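Side-chain contact in putative Lipoprotein (Shewanella oneidensis, PDB 3U24), which is a putative lipoprotein of unknown function that binds zinc and belongs to the DUF885 family of the peptidase MA clan: residues 474-479 / 523-528. Residues are numbered along the deposited sequence; the frame is centred on the assembly and turned at random.
Sequences CNTILD and SYYSGY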
# COMPACT_ATOMS: atom_id res chain seq x y z
N CYS A 474 -14.88 -2.62 7.01
CA CYS A 474 -15.67 -2.53 5.80
C CYS A 474 -14.83 -2.56 4.52
O CYS A 474 -15.33 -2.98 3.47
CB CYS A 474 -16.64 -1.35 5.84
SG CYS A 474 -17.88 -1.48 7.18
N ASN A 475 -13.56 -2.18 4.57
CA ASN A 475 -12.68 -2.37 3.40
C ASN A 475 -12.59 -3.85 3.00
O ASN A 475 -12.56 -4.15 1.80
CB ASN A 475 -11.24 -1.89 3.67
CG ASN A 475 -11.06 -0.38 3.49
OD1 ASN A 475 -11.92 0.34 2.97
ND2 ASN A 475 -9.89 0.09 3.89
N THR A 476 -12.54 -4.74 4.01
CA THR A 476 -12.46 -6.18 3.82
C THR A 476 -13.77 -6.73 3.29
O THR A 476 -13.78 -7.48 2.32
CB THR A 476 -12.04 -6.90 5.13
OG1 THR A 476 -10.69 -6.59 5.38
CG2 THR A 476 -12.16 -8.42 5.05
N ILE A 477 -14.86 -6.35 3.91
CA ILE A 477 -16.20 -6.75 3.43
C ILE A 477 -16.40 -6.37 1.96
O ILE A 477 -16.86 -7.17 1.13
CB ILE A 477 -17.29 -6.15 4.33
CG1 ILE A 477 -17.12 -6.71 5.74
CG2 ILE A 477 -18.70 -6.46 3.84
CD1 ILE A 477 -18.09 -6.15 6.74
N LEU A 478 -16.04 -5.15 1.63
CA LEU A 478 -16.23 -4.61 0.31
C LEU A 478 -15.40 -5.35 -0.71
O LEU A 478 -15.90 -5.82 -1.76
CB LEU A 478 -15.85 -3.13 0.31
CG LEU A 478 -15.82 -2.40 -1.04
CD1 LEU A 478 -17.19 -1.87 -1.34
CD2 LEU A 478 -14.86 -1.22 -1.08
N ASP A 479 -14.10 -5.49 -0.41
CA ASP A 479 -13.21 -6.08 -1.41
C ASP A 479 -13.61 -7.52 -1.72
O ASP A 479 -13.71 -7.92 -2.89
CB ASP A 479 -11.75 -6.00 -1.00
CG ASP A 479 -10.80 -6.33 -2.15
OD1 ASP A 479 -10.63 -5.47 -3.07
OD2 ASP A 479 -10.19 -7.43 -2.12
N SER A 523 -5.73 -5.75 3.49
CA SER A 523 -4.44 -5.89 4.16
C SER A 523 -4.48 -5.31 5.56
O SER A 523 -3.91 -5.88 6.52
CB SER A 523 -3.29 -5.30 3.30
OG SER A 523 -3.42 -3.92 3.06
N TYR A 524 -5.22 -4.21 5.70
CA TYR A 524 -5.27 -3.47 6.96
C TYR A 524 -5.89 -4.32 8.05
O TYR A 524 -5.31 -4.49 9.14
CB TYR A 524 -6.04 -2.17 6.82
CG TYR A 524 -5.61 -1.39 5.62
CD1 TYR A 524 -6.19 -1.63 4.37
CD2 TYR A 524 -4.63 -0.41 5.72
CE1 TYR A 524 -5.79 -0.94 3.25
CE2 TYR A 524 -4.22 0.30 4.60
CZ TYR A 524 -4.80 0.04 3.39
OH TYR A 524 -4.43 0.70 2.26
N TYR A 525 -7.06 -4.88 7.76
CA TYR A 525 -7.78 -5.64 8.77
C TYR A 525 -7.11 -7.00 9.03
O TYR A 525 -7.09 -7.49 10.14
CB TYR A 525 -9.21 -5.86 8.32
CG TYR A 525 -10.05 -6.61 9.29
CD1 TYR A 525 -10.36 -6.09 10.53
CD2 TYR A 525 -10.57 -7.85 8.95
CE1 TYR A 525 -11.14 -6.79 11.43
CE2 TYR A 525 -11.38 -8.54 9.82
CZ TYR A 525 -11.66 -8.00 11.05
OH TYR A 525 -12.42 -8.74 11.90
N SER A 526 -6.62 -7.62 7.96
CA SER A 526 -5.99 -8.91 8.09
C SER A 526 -4.80 -8.88 9.04
O SER A 526 -4.75 -9.65 9.99
CB SER A 526 -5.56 -9.40 6.73
OG SER A 526 -4.83 -10.59 6.90
N GLY A 527 -3.90 -7.94 8.87
CA GLY A 527 -2.77 -7.83 9.80
C GLY A 527 -3.17 -7.45 11.21
O GLY A 527 -2.68 -8.03 12.18
N TYR A 528 -4.09 -6.48 11.34
CA TYR A 528 -4.65 -6.13 12.62
C TYR A 528 -5.24 -7.33 13.38
O TYR A 528 -4.94 -7.56 14.57
CB TYR A 528 -5.70 -5.05 12.44
CG TYR A 528 -6.64 -4.87 13.59
CD1 TYR A 528 -6.19 -4.45 14.84
CD2 TYR A 528 -8.01 -5.08 13.42
CE1 TYR A 528 -7.07 -4.25 15.89
CE2 TYR A 528 -8.89 -4.91 14.47
CZ TYR A 528 -8.42 -4.50 15.70
OH TYR A 528 -9.32 -4.34 16.72
O HOH W 1 -9.10 -4.08 5.54
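Thr-476 meets Tyr-525 where helix 459-485 passes the first turn of helix 523-542. This is the tight part: OG1 of Thr-476 lies 3.4 Å from CB of Tyr-525, and the two side chains cross at about a right angle. Leu-263 of helix 260-289 packs against both. The first torsion of Tyr-525 (chi1 -179°) turns the ring away from its own backbone N, with CB and ring carbon CD2 next to Thr-476 OG1; its OH is hydrogen-bonded to Asp-270. A water bridges the helices. The water oxygen accepts from OG1 of Thr-476 at 3.0 Å and from the backbone N of Tyr-525 at 3.1 Å, so the hydroxyl and a first-turn amide share one acceptor.

The Asn-475 side is looser. ND2 of Asn-475 lies 4.1 Å from CD1 of Tyr-524, with amide and ring planes 56° apart. No direct hydrogen bond joins the segments. The polar ends are held by other residues: Asn-475 OD1 by Lys-510, and Tyr-524 OH by Gln-520 and Arg-513. Tyr-524 is partly exposed, and its side chain lies about 4 Å from that of Glu-439, a zinc ligand with His-408 and His-414. The contact is thus a water-bridged helix-helix packing beside the zinc site of a largely helical DUF885 protein.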